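Glideosome-associated protein 50 (Plasmodium falciparum 3D7, PDB 3TGH) is a component of the glideosome in the malaria parasite's inner membrane complex, serving gliding motility and host cell invasion, and may anchor the complex there. Local coordinates at residues K187-F192 against L318-A323; L150-I155 against H279-N284; S271-F276 against E297-H302; R5-G10 against Q28-E33; D47-K50 against P55-K58. One frame throughout, in Å; residues are numbered along the deposited sequence. Where two conformers were deposited one is given.

The chain has the two-sheet fold of the metallophosphoesterase superfamily, and interactions 2 and 3 each connect its two mixed sheets. Interaction 2 touches interaction 1, through the bond from Ala151 N to Asp191 OD2 (2.8 Å), and interaction 4, through that from His279 N to Phe6 O (2.8 Å). Interaction 3 adjoins interaction 4, with Phe276 packed on Phe29; their centres lie about 13 Å apart. Interactions 1 and 3 are distant, about 33 Å between centres. Interaction 5 stands alone, its nearest atoms about 11 Å from interaction 4. All five lie away from the metal ligands His172 and His233, although a dimethyl sulfoxide molecule rests beside Trp57 of interaction 5.

Interaction 1 (K187-F192 against L318-A323); sequences KKIADF and LQHFAA
The first torsion of Lys188 (chi1 -63°) sets CG beside CB over the imidazole of His320, and the bend at the second (chi2 -74°) then keeps CD near His320 CE1, at 4.1 Å. Lys188 CB sits over the middle of that ring, 3.7 Å from its centroid and almost on the normal, and Lys188 CG lies over the CE1 end of the same face, 3.8 Å from His320 CE1. Ile189 takes the less common first torsion (chi1 69°). Its CG1 arm carries CD1 onto the face of Phe321, 3.6 Å from the ring centroid, while CG2 approaches His320 CB at 3.8 Å. Two CH-pi contacts, side by side, thus join the last turn of one helix to the short helix of the other segment. The imidazole is further steadied by a hydrogen bond from His320 NE2 to Asp313. A protonated histidine would probably be disfavoured by the nearby lysine ammonium and favoured by that aspartate. Ile189 is buried, whereas Phe321 is on the surface. Helix 317-321 thereby lies against the C-terminal end of helix 169-189, with His320 also resting on Val185, and Ile189 also touches Phe131 of strand 128-136.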
# COMPACT_ATOMS: atom_id res chain seq x y z
N LYS A 187 1.48 -11.81 -13.66
CA LYS A 187 0.53 -12.40 -14.62
C LYS A 187 0.68 -13.90 -14.77
O LYS A 187 -0.30 -14.61 -14.99
CB LYS A 187 0.72 -11.78 -16.01
CG LYS A 187 0.07 -10.44 -16.19
CD LYS A 187 0.61 -9.72 -17.42
CE LYS A 187 0.08 -10.31 -18.70
NZ LYS A 187 0.53 -9.51 -19.88
N LYS A 188 1.92 -14.38 -14.69
CA LYS A 188 2.23 -15.78 -14.92
C LYS A 188 2.15 -16.64 -13.66
O LYS A 188 1.95 -17.85 -13.77
CB LYS A 188 3.63 -15.89 -15.53
CG LYS A 188 3.79 -15.24 -16.90
CD LYS A 188 3.12 -16.06 -17.99
CE LYS A 188 3.75 -15.81 -19.36
NZ LYS A 188 3.19 -16.71 -20.40
N ILE A 189 2.32 -16.05 -12.48
CA ILE A 189 2.44 -16.87 -11.25
C ILE A 189 1.55 -16.48 -10.06
O ILE A 189 1.51 -17.22 -9.08
CB ILE A 189 3.92 -16.95 -10.78
CG1 ILE A 189 4.42 -15.61 -10.25
CG2 ILE A 189 4.81 -17.47 -11.91
CD1 ILE A 189 5.86 -15.67 -9.74
N ALA A 190 0.82 -15.37 -10.15
CA ALA A 190 0.03 -14.90 -9.01
C ALA A 190 -1.48 -15.00 -9.24
O ALA A 190 -2.00 -14.53 -10.25
CB ALA A 190 0.42 -13.46 -8.67
N ASP A 191 -2.17 -15.60 -8.27
CA ASP A 191 -3.63 -15.70 -8.30
C ASP A 191 -4.27 -14.38 -7.87
O ASP A 191 -5.40 -14.06 -8.27
CB ASP A 191 -4.08 -16.84 -7.39
CG ASP A 191 -3.44 -18.16 -7.76
OD1 ASP A 191 -3.89 -18.80 -8.74
OD2 ASP A 191 -2.45 -18.54 -7.09
N PHE A 192 -3.54 -13.63 -7.05
CA PHE A 192 -3.93 -12.30 -6.59
C PHE A 192 -2.79 -11.32 -6.85
O PHE A 192 -1.63 -11.62 -6.58
CB PHE A 192 -4.21 -12.31 -5.09
CG PHE A 192 -5.33 -13.23 -4.67
CD1 PHE A 192 -5.05 -14.45 -4.08
CD2 PHE A 192 -6.65 -12.85 -4.83
CE1 PHE A 192 -6.09 -15.29 -3.67
CE2 PHE A 192 -7.69 -13.68 -4.43
CZ PHE A 192 -7.41 -14.90 -3.85
N LEU A 318 9.53 -20.76 -11.06
CA LEU A 318 10.93 -20.35 -10.81
C LEU A 318 11.51 -19.52 -11.95
O LEU A 318 12.17 -18.50 -11.72
CB LEU A 318 11.81 -21.59 -10.58
CG LEU A 318 12.06 -21.92 -9.12
CD1 LEU A 318 13.09 -20.97 -8.55
CD2 LEU A 318 10.75 -21.88 -8.30
N GLN A 319 11.25 -19.96 -13.17
CA GLN A 319 11.76 -19.27 -14.35
C GLN A 319 11.18 -17.87 -14.47
O GLN A 319 11.86 -16.96 -14.96
CB GLN A 319 11.47 -20.08 -15.62
CG GLN A 319 12.32 -21.36 -15.75
CD GLN A 319 11.68 -22.61 -15.16
OE1 GLN A 319 10.77 -22.54 -14.32
NE2 GLN A 319 12.18 -23.78 -15.58
N HIS A 320 9.94 -17.70 -14.04
CA HIS A 320 9.31 -16.38 -14.00
C HIS A 320 9.82 -15.52 -12.84
O HIS A 320 10.05 -14.33 -13.03
CB HIS A 320 7.79 -16.51 -13.98
CG HIS A 320 7.24 -17.15 -15.22
ND1 HIS A 320 7.46 -16.63 -16.48
CD2 HIS A 320 6.52 -18.28 -15.39
CE1 HIS A 320 6.89 -17.41 -17.37
NE2 HIS A 320 6.31 -18.42 -16.74
N PHE A 321 10.02 -16.12 -11.67
CA PHE A 321 10.68 -15.40 -10.56
C PHE A 321 12.03 -14.84 -11.00
O PHE A 321 12.44 -13.76 -10.57
CB PHE A 321 10.92 -16.30 -9.35
CG PHE A 321 9.74 -16.47 -8.45
CD1 PHE A 321 9.36 -15.46 -7.59
CD2 PHE A 321 9.03 -17.67 -8.44
CE1 PHE A 321 8.27 -15.62 -6.74
CE2 PHE A 321 7.94 -17.83 -7.59
CZ PHE A 321 7.56 -16.80 -6.75
N ALA A 322 12.74 -15.61 -11.84
CA ALA A 322 14.05 -15.21 -12.33
C ALA A 322 14.02 -14.00 -13.27
O ALA A 322 15.07 -13.41 -13.53
CB ALA A 322 14.74 -16.40 -13.03
N ALA A 323 12.84 -13.63 -13.76
CA ALA A 323 12.66 -12.44 -14.60
C ALA A 323 12.31 -11.18 -13.81
O ALA A 323 12.21 -10.08 -14.38
CB ALA A 323 11.58 -12.69 -15.66

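Interaction 2 (L150-I155 against H279-N284); sequences LAAAFI and HELSNN
Across this contact Leu150 meets main chain: its CD1 comes 3.8 Å from Asn283 CA and 3.9 Å from Ser282 O, where strand 275-282 runs out into a turn. Two residues along, the contact becomes an ordinary apolar one. Ala152 CB meets a single branch of Leu281, CD2, at 3.7 Å. The two strands belong to different sheets, with CA atoms 8.6 Å apart at Ala152 and Leu281, so the contact is made between facing layers of the metallophosphoesterase sandwich and not within a sheet. Leu281 also reaches Phe134 and Phe192, which flank strand 148-156 on neighbouring strands, and Leu150 touches the same two rings. Phe154, farther along, turns its ring toward Phe6 and Phe37 of the first sheet. At the outer end the chain reverses between strands 275-282 and 285-292, and Leu150 CD1 lies against this bend, next to the exposed Asn283. Within the bend Ser282 OG accepts a hydrogen bond from Asn284 N (3.3 Å, 148°), an ST turn.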
# COMPACT_ATOMS: atom_id res chain seq x y z
N LEU A 150 -2.38 -20.92 -3.18
CA LEU A 150 -2.65 -19.67 -3.90
C LEU A 150 -1.52 -18.68 -3.65
O LEU A 150 -1.01 -18.58 -2.54
CB LEU A 150 -4.00 -19.08 -3.47
CG LEU A 150 -5.23 -19.90 -3.86
CD1 LEU A 150 -6.50 -19.31 -3.24
CD2 LEU A 150 -5.37 -20.00 -5.37
N ALA A 151 -1.12 -17.96 -4.70
CA ALA A 151 0.01 -17.04 -4.66
C ALA A 151 -0.51 -15.61 -4.75
O ALA A 151 -1.42 -15.34 -5.53
CB ALA A 151 0.98 -17.33 -5.81
N ALA A 152 0.09 -14.71 -3.97
CA ALA A 152 -0.27 -13.30 -3.97
C ALA A 152 0.96 -12.46 -4.26
O ALA A 152 2.00 -12.63 -3.61
CB ALA A 152 -0.87 -12.90 -2.62
N ALA A 153 0.84 -11.56 -5.24
CA ALA A 153 1.90 -10.62 -5.56
C ALA A 153 1.52 -9.24 -5.06
O ALA A 153 0.48 -8.72 -5.42
CB ALA A 153 2.15 -10.60 -7.06
N PHE A 154 2.36 -8.68 -4.20
CA PHE A 154 2.23 -7.31 -3.72
C PHE A 154 3.29 -6.47 -4.41
O PHE A 154 4.49 -6.76 -4.31
CB PHE A 154 2.40 -7.27 -2.20
CG PHE A 154 1.26 -7.89 -1.46
CD1 PHE A 154 1.21 -9.25 -1.25
CD2 PHE A 154 0.21 -7.11 -0.99
CE1 PHE A 154 0.13 -9.83 -0.57
CE2 PHE A 154 -0.86 -7.68 -0.32
CZ PHE A 154 -0.90 -9.03 -0.11
N ILE A 155 2.85 -5.45 -5.14
CA ILE A 155 3.75 -4.58 -5.88
C ILE A 155 3.65 -3.17 -5.28
O ILE A 155 2.55 -2.61 -5.14
CB ILE A 155 3.43 -4.59 -7.37
CG1 ILE A 155 3.70 -5.99 -7.94
CG2 ILE A 155 4.26 -3.53 -8.12
CD1 ILE A 155 3.03 -6.25 -9.29
N HIS A 279 -7.95 -6.63 5.03
CA HIS A 279 -8.19 -7.36 3.79
C HIS A 279 -7.96 -8.83 4.05
O HIS A 279 -7.04 -9.19 4.76
CB HIS A 279 -7.23 -6.90 2.68
CG HIS A 279 -7.12 -5.42 2.53
ND1 HIS A 279 -7.87 -4.71 1.62
CD2 HIS A 279 -6.32 -4.52 3.15
CE1 HIS A 279 -7.54 -3.43 1.70
NE2 HIS A 279 -6.60 -3.29 2.62
N GLU A 280 -8.81 -9.66 3.45
CA GLU A 280 -8.73 -11.11 3.61
C GLU A 280 -8.70 -11.78 2.23
O GLU A 280 -9.63 -11.63 1.44
CB GLU A 280 -9.93 -11.61 4.43
CG GLU A 280 -10.13 -10.91 5.79
CD GLU A 280 -11.48 -11.17 6.45
OE1 GLU A 280 -12.37 -11.82 5.84
OE2 GLU A 280 -11.67 -10.72 7.60
N LEU A 281 -7.62 -12.50 1.93
CA LEU A 281 -7.51 -13.27 0.69
C LEU A 281 -7.90 -14.71 1.00
O LEU A 281 -7.41 -15.28 1.98
CB LEU A 281 -6.09 -13.25 0.13
CG LEU A 281 -5.62 -12.04 -0.68
CD1 LEU A 281 -5.96 -10.75 -0.00
CD2 LEU A 281 -4.11 -12.15 -0.92
N SER A 282 -8.76 -15.29 0.17
CA SER A 282 -9.22 -16.66 0.36
C SER A 282 -9.43 -17.35 -0.98
O SER A 282 -9.20 -16.76 -2.04
CB SER A 282 -10.53 -16.67 1.15
OG SER A 282 -11.62 -16.20 0.37
N ASN A 283 -9.87 -18.60 -0.94
CA ASN A 283 -10.17 -19.35 -2.17
C ASN A 283 -11.24 -18.67 -3.03
O ASN A 283 -11.25 -18.84 -4.25
CB ASN A 283 -10.57 -20.81 -1.86
CG ASN A 283 -11.74 -20.92 -0.89
OD1 ASN A 283 -12.18 -19.94 -0.29
ND2 ASN A 283 -12.25 -22.14 -0.73
N ASN A 284 -12.10 -17.88 -2.40
CA ASN A 284 -13.21 -17.22 -3.09
C ASN A 284 -12.90 -15.82 -3.61
O ASN A 284 -13.58 -15.33 -4.52
CB ASN A 284 -14.42 -17.17 -2.16
CG ASN A 284 -14.96 -18.56 -1.85
OD1 ASN A 284 -15.16 -18.92 -0.69
ND2 ASN A 284 -15.18 -19.35 -2.90

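Interaction 3 (S271-F276 against E297-H302); sequences SSDIGF and EVIYTH
The Asp273 carboxylate is the flat group that meets the other segment, and Ile299 CD1 approaches its OD2 from above one face, displaced outward past the oxygen, at 4.1 Å. OD1 of the same carboxylate has a long, weak ion pair with Lys294, while OD2 is hydrogen-bonded to Ser292 OG of strand 285-292. The methyl that touches the carboxylate lies closer to Ser271, 3.6 Å from its OG and 3.8 Å from its CB. Ile299 CG1 stands between the backbone N and the carbonyl carbon (chi1 57°), and the nearly straight second torsion (chi2 168°) extends CD1 to the serine. Ser271 in turn holds its hydroxyl toward the loop that follows, with OG accepting from Asp273 N (3.1 Å, 160°) in an ST turn. Ser271 closes strand 267-271, an outermost strand of one sheet, and Ile299 belongs to strand 297-305, an outermost strand of the other. The contact therefore joins the two layers at their margins, where Ile299 also leans on Met237 and Phe269. Chemically it sets an apolar methyl against two oxygens already engaged, Ser271 OG with Asp273 N and Asp273 OD2 with Ser292 OG, which is consistent with a van der Waals contact.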
# COMPACT_ATOMS: atom_id res chain seq x y z
N SER A 271 -16.11 7.49 2.72
CA SER A 271 -16.21 8.03 4.07
C SER A 271 -15.01 8.91 4.39
O SER A 271 -13.87 8.57 4.07
CB SER A 271 -16.28 6.90 5.10
OG SER A 271 -16.34 7.42 6.41
N SER A 272 -15.26 10.05 5.04
CA SER A 272 -14.20 10.93 5.50
C SER A 272 -13.71 10.53 6.89
O SER A 272 -12.80 11.17 7.42
CB SER A 272 -14.69 12.39 5.50
OG SER A 272 -15.77 12.56 6.39
N ASP A 273 -14.28 9.47 7.47
CA ASP A 273 -13.87 9.00 8.80
C ASP A 273 -12.38 8.63 8.85
O ASP A 273 -11.85 8.08 7.89
CB ASP A 273 -14.68 7.77 9.23
CG ASP A 273 -16.11 8.09 9.62
OD1 ASP A 273 -16.59 9.21 9.33
OD2 ASP A 273 -16.75 7.21 10.23
N ILE A 274 -11.74 8.94 9.97
CA ILE A 274 -10.40 8.44 10.26
C ILE A 274 -10.54 6.94 10.49
O ILE A 274 -11.44 6.49 11.20
CB ILE A 274 -9.79 9.17 11.48
CG1 ILE A 274 -9.42 10.59 11.07
CG2 ILE A 274 -8.57 8.44 12.03
CD1 ILE A 274 -9.06 11.49 12.23
N GLY A 275 -9.67 6.16 9.86
CA GLY A 275 -9.79 4.72 9.92
C GLY A 275 -8.71 3.96 9.17
O GLY A 275 -7.62 4.48 8.93
N PHE A 276 -9.04 2.73 8.79
CA PHE A 276 -8.08 1.84 8.14
C PHE A 276 -8.84 0.70 7.48
O PHE A 276 -10.06 0.59 7.64
CB PHE A 276 -7.06 1.31 9.16
CG PHE A 276 -7.68 0.56 10.31
CD1 PHE A 276 -7.86 -0.82 10.25
CD2 PHE A 276 -8.07 1.22 11.47
CE1 PHE A 276 -8.44 -1.51 11.30
CE2 PHE A 276 -8.64 0.54 12.53
CZ PHE A 276 -8.82 -0.83 12.45
N GLU A 297 -16.14 0.49 14.24
CA GLU A 297 -17.15 -0.23 13.49
C GLU A 297 -16.72 -0.44 12.04
O GLU A 297 -16.16 0.47 11.41
CB GLU A 297 -18.46 0.57 13.57
CG GLU A 297 -19.63 0.07 12.73
CD GLU A 297 -20.91 0.84 13.05
OE1 GLU A 297 -21.31 0.86 14.24
OE2 GLU A 297 -21.51 1.41 12.12
N VAL A 298 -16.96 -1.64 11.51
CA VAL A 298 -16.81 -1.91 10.09
C VAL A 298 -17.99 -1.23 9.39
O VAL A 298 -19.14 -1.62 9.58
CB VAL A 298 -16.82 -3.43 9.79
CG1 VAL A 298 -16.79 -3.68 8.29
CG2 VAL A 298 -15.64 -4.13 10.48
N ILE A 299 -17.69 -0.18 8.62
CA ILE A 299 -18.75 0.61 7.98
C ILE A 299 -18.98 0.26 6.52
O ILE A 299 -19.95 0.73 5.91
CB ILE A 299 -18.52 2.13 8.16
CG1 ILE A 299 -17.17 2.59 7.62
CG2 ILE A 299 -18.65 2.50 9.64
CD1 ILE A 299 -17.04 4.11 7.52
N TYR A 300 -18.11 -0.57 5.95
CA TYR A 300 -18.33 -1.10 4.61
C TYR A 300 -17.51 -2.36 4.39
O TYR A 300 -16.35 -2.44 4.80
CB TYR A 300 -17.98 -0.08 3.53
CG TYR A 300 -18.46 -0.48 2.15
CD1 TYR A 300 -19.82 -0.40 1.82
CD2 TYR A 300 -17.58 -0.96 1.19
CE1 TYR A 300 -20.27 -0.78 0.56
CE2 TYR A 300 -18.03 -1.34 -0.07
CZ TYR A 300 -19.37 -1.25 -0.38
OH TYR A 300 -19.80 -1.63 -1.62
N THR A 301 -18.11 -3.35 3.72
CA THR A 301 -17.42 -4.57 3.34
C THR A 301 -17.51 -4.74 1.83
O THR A 301 -18.61 -4.83 1.28
CB THR A 301 -18.01 -5.79 4.05
OG1 THR A 301 -17.97 -5.57 5.47
CG2 THR A 301 -17.23 -7.05 3.70
N HIS A 302 -16.35 -4.75 1.18
CA HIS A 302 -16.27 -4.93 -0.27
C HIS A 302 -15.76 -6.33 -0.57
O HIS A 302 -14.78 -6.78 0.03
CB HIS A 302 -15.34 -3.89 -0.89
CG HIS A 302 -15.19 -4.04 -2.37
ND1 HIS A 302 -14.09 -4.63 -2.95
CD2 HIS A 302 -16.03 -3.72 -3.38
CE1 HIS A 302 -14.25 -4.64 -4.27
NE2 HIS A 302 -15.42 -4.09 -4.55

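Interaction 4 (R5-G10 against Q28-E33); sequences RFASLG and QFIKNE
Arg5 grips the carbonyl of Glu33, which follows helix 17-32, by one short bond, NH1 to Glu33 O at 2.9 Å and nearly straight (169°). The oxygen lies in the guanidinium plane, at its edge, while the donor stands tilted from the carbonyl plane. The aliphatic chain, extended from CG to NE, brings Arg5 CD to within 3.0 Å of the same oxygen, so this end of the contact is close-packed. Glu33 folds back at its second torsion (chi2 -88°) and adds a salt bridge, OE1 to Arg5 NH1 at 3.3 Å. Here the oxygen stands well out of the guanidinium plane, so the attraction is of charge alone. An arginine beside the helix terminus would also suit the helix dipole. Strand 4-8 and helix 17-32 are the first two elements of a beta-alpha-beta unit completed by strand 37-40, and the arginine bonds the start of the strand to the residue following the helix. Deeper in, the packing is looser though buried: Ala7 CB and Ile30 CG1 are 4.4 Å apart, and Phe26 on the Ala7 side and Ile38, Val35 and Met72 on the Ile30 side share the interface. The polar end, by contrast, is partly open to solvent and forms a charge network. Arg5 NH2 bonds Gln3 OE1, and Glu33 OE2 makes a salt bridge with Lys289.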
# COMPACT_ATOMS: atom_id res chain seq x y z
N ARG A 5 -4.31 -12.58 5.63
CA ARG A 5 -4.93 -11.37 6.14
C ARG A 5 -3.91 -10.29 6.42
O ARG A 5 -2.91 -10.51 7.12
CB ARG A 5 -5.69 -11.69 7.42
CG ARG A 5 -6.87 -12.62 7.17
CD ARG A 5 -7.70 -12.78 8.40
NE ARG A 5 -8.92 -13.54 8.14
CZ ARG A 5 -9.87 -13.78 9.04
NH1 ARG A 5 -9.76 -13.33 10.29
NH2 ARG A 5 -10.95 -14.47 8.69
N PHE A 6 -4.18 -9.10 5.89
CA PHE A 6 -3.31 -7.96 6.05
C PHE A 6 -4.14 -6.71 6.25
O PHE A 6 -5.33 -6.69 5.95
CB PHE A 6 -2.33 -7.85 4.87
CG PHE A 6 -2.95 -7.42 3.57
CD1 PHE A 6 -2.94 -6.08 3.20
CD2 PHE A 6 -3.52 -8.35 2.70
CE1 PHE A 6 -3.48 -5.67 1.99
CE2 PHE A 6 -4.08 -7.94 1.48
CZ PHE A 6 -4.06 -6.60 1.13
N ALA A 7 -3.52 -5.69 6.84
CA ALA A 7 -4.17 -4.41 7.08
C ALA A 7 -3.50 -3.33 6.26
O ALA A 7 -2.32 -3.45 5.90
CB ALA A 7 -4.13 -4.06 8.57
N SER A 8 -4.25 -2.27 5.95
CA SER A 8 -3.74 -1.10 5.25
C SER A 8 -3.94 0.13 6.13
O SER A 8 -5.03 0.33 6.67
CB SER A 8 -4.48 -0.87 3.93
OG SER A 8 -4.19 -1.89 2.98
N LEU A 9 -2.89 0.95 6.26
CA LEU A 9 -2.91 2.18 7.04
C LEU A 9 -2.16 3.27 6.27
O LEU A 9 -0.98 3.12 5.98
CB LEU A 9 -2.24 1.94 8.40
CG LEU A 9 -2.21 3.15 9.33
CD1 LEU A 9 -3.61 3.43 9.89
CD2 LEU A 9 -1.18 2.95 10.44
N GLY A 10 -2.82 4.37 5.94
CA GLY A 10 -2.20 5.39 5.09
C GLY A 10 -2.18 6.79 5.69
O GLY A 10 -3.08 7.16 6.44
N GLN A 28 -6.45 -3.50 18.02
CA GLN A 28 -7.55 -4.41 18.37
C GLN A 28 -7.89 -5.34 17.21
O GLN A 28 -7.99 -6.55 17.39
CB GLN A 28 -8.80 -3.62 18.77
CG GLN A 28 -9.95 -4.49 19.29
CD GLN A 28 -11.29 -3.78 19.29
OE1 GLN A 28 -11.45 -2.74 18.67
NE2 GLN A 28 -12.27 -4.35 19.98
N PHE A 29 -8.07 -4.76 16.03
CA PHE A 29 -8.42 -5.53 14.84
C PHE A 29 -7.29 -6.43 14.37
O PHE A 29 -7.53 -7.56 13.96
CB PHE A 29 -8.83 -4.61 13.68
CG PHE A 29 -10.27 -4.23 13.71
CD1 PHE A 29 -10.73 -3.25 14.58
CD2 PHE A 29 -11.18 -4.83 12.87
CE1 PHE A 29 -12.07 -2.89 14.61
CE2 PHE A 29 -12.52 -4.48 12.88
CZ PHE A 29 -12.96 -3.50 13.76
N ILE A 30 -6.06 -5.94 14.41
CA ILE A 30 -4.92 -6.75 13.99
C ILE A 30 -4.82 -8.03 14.83
O ILE A 30 -4.61 -9.12 14.28
CB ILE A 30 -3.61 -5.93 14.03
CG1 ILE A 30 -3.56 -5.01 12.81
CG2 ILE A 30 -2.38 -6.85 14.05
CD1 ILE A 30 -2.46 -4.00 12.84
N LYS A 31 -5.01 -7.90 16.14
CA LYS A 31 -5.04 -9.05 17.04
C LYS A 31 -6.24 -9.96 16.74
O LYS A 31 -6.07 -11.16 16.50
CB LYS A 31 -5.09 -8.58 18.50
CG LYS A 31 -5.15 -9.69 19.54
CD LYS A 31 -3.85 -10.46 19.63
CE LYS A 31 -3.86 -11.43 20.81
NZ LYS A 31 -2.57 -12.15 20.96
N ASN A 32 -7.44 -9.39 16.75
CA ASN A 32 -8.66 -10.20 16.67
C ASN A 32 -8.88 -10.84 15.30
O ASN A 32 -9.42 -11.95 15.22
CB ASN A 32 -9.88 -9.36 17.04
CG ASN A 32 -9.89 -8.95 18.50
OD1 ASN A 32 -9.13 -9.48 19.32
ND2 ASN A 32 -10.74 -7.99 18.83
N GLU A 33 -8.46 -10.15 14.24
CA GLU A 33 -8.60 -10.65 12.87
C GLU A 33 -7.41 -11.51 12.44
O GLU A 33 -7.43 -12.05 11.34
CB GLU A 33 -8.76 -9.49 11.88
CG GLU A 33 -10.08 -8.72 12.00
CD GLU A 33 -11.21 -9.31 11.15
OE1 GLU A 33 -10.98 -10.26 10.37
OE2 GLU A 33 -12.34 -8.80 11.26

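Interaction 5 (D47-K50 against P55-K58); sequences DGVK and PAWK
Val49 gives up the largest area here, with both its methyls used on the first turn of the following helix. CG1 stands 4.1 Å above the plane of the Trp57 indole, offset toward its rim, with the nearest ring atom Trp57 NE1 at 4.2 Å. CG2 meets the benzo side of the indole, 4.1 Å from CZ2. The first torsion of Val49 (chi1 -69°) spreads the two methyls along the ring in this way, the valine crossing the indole at about a right angle. Ala56 completes the contact, its CB 4.4 Å from Val49 CG1. The segments lie in the calcineurin-like domain, in the connection between strand 37-40 and helix 56-62, which doubles back so that the loop packs on the helix it leads into. Asp54 braces that bend: one carboxylate oxygen accepts from Lys50 N and the other from Ala56 N two residues on, an Asx turn. The indole is held in place by its own bond from Trp57 NE1 to Gly51 O, by edge-to-face meetings with Phe45 and Trp121, and by a cation-pi contact with Lys95. A dimethyl sulfoxide molecule, probably from the crystallisation liquor, lies about 3 Å from the Trp57 side chain at its nearest atoms.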
# COMPACT_ATOMS: atom_id res chain seq x y z
N ASP A 47 4.59 15.62 7.88
CA ASP A 47 5.56 16.72 7.82
C ASP A 47 6.97 16.24 7.46
O ASP A 47 7.93 17.01 7.58
CB ASP A 47 5.57 17.48 9.15
CG ASP A 47 4.26 18.21 9.41
OD1 ASP A 47 3.71 18.84 8.48
OD2 ASP A 47 3.79 18.18 10.57
N GLY A 48 7.09 15.00 6.99
CA GLY A 48 8.39 14.39 6.69
C GLY A 48 9.18 14.06 7.94
O GLY A 48 8.75 14.39 9.05
N VAL A 49 10.31 13.39 7.77
CA VAL A 49 11.29 13.25 8.86
C VAL A 49 12.58 13.96 8.44
O VAL A 49 12.86 14.12 7.25
CB VAL A 49 11.62 11.77 9.20
CG1 VAL A 49 10.43 11.09 9.84
CG2 VAL A 49 12.10 11.03 7.97
N LYS A 50 13.35 14.38 9.44
CA LYS A 50 14.56 15.17 9.22
C LYS A 50 15.81 14.31 9.11
O LYS A 50 16.85 14.79 8.66
CB LYS A 50 14.74 16.18 10.35
CG LYS A 50 13.68 17.27 10.37
CD LYS A 50 13.91 18.21 11.53
CE LYS A 50 12.92 19.38 11.51
NZ LYS A 50 13.19 20.34 12.62
N PRO A 55 13.28 12.61 16.43
CA PRO A 55 12.35 12.15 17.46
C PRO A 55 11.00 11.65 16.91
O PRO A 55 10.34 10.83 17.56
CB PRO A 55 12.13 13.40 18.32
CG PRO A 55 13.39 14.17 18.18
CD PRO A 55 13.90 13.91 16.79
N ALA A 56 10.62 12.14 15.73
CA ALA A 56 9.36 11.74 15.10
C ALA A 56 9.23 10.23 14.89
O ALA A 56 8.12 9.70 14.95
CB ALA A 56 9.18 12.49 13.78
N TRP A 57 10.34 9.53 14.66
CA TRP A 57 10.29 8.06 14.54
C TRP A 57 9.70 7.43 15.80
O TRP A 57 8.82 6.56 15.74
CB TRP A 57 11.67 7.46 14.27
CG TRP A 57 12.22 7.72 12.90
CD1 TRP A 57 13.21 8.60 12.57
CD2 TRP A 57 11.84 7.07 11.68
NE1 TRP A 57 13.46 8.55 11.22
CE2 TRP A 57 12.64 7.61 10.65
CE3 TRP A 57 10.90 6.08 11.36
CZ2 TRP A 57 12.52 7.21 9.32
CZ3 TRP A 57 10.79 5.68 10.04
CH2 TRP A 57 11.60 6.23 9.04
N LYS A 58 10.19 7.87 16.95
CA LYS A 58 9.70 7.37 18.23
C LYS A 58 8.30 7.89 18.54
O LYS A 58 7.40 7.12 18.91
CB LYS A 58 10.66 7.75 19.36
CG LYS A 58 10.34 7.08 20.68
CD LYS A 58 11.43 7.33 21.71
CE LYS A 58 11.15 6.58 23.00
NZ LYS A 58 9.94 7.08 23.70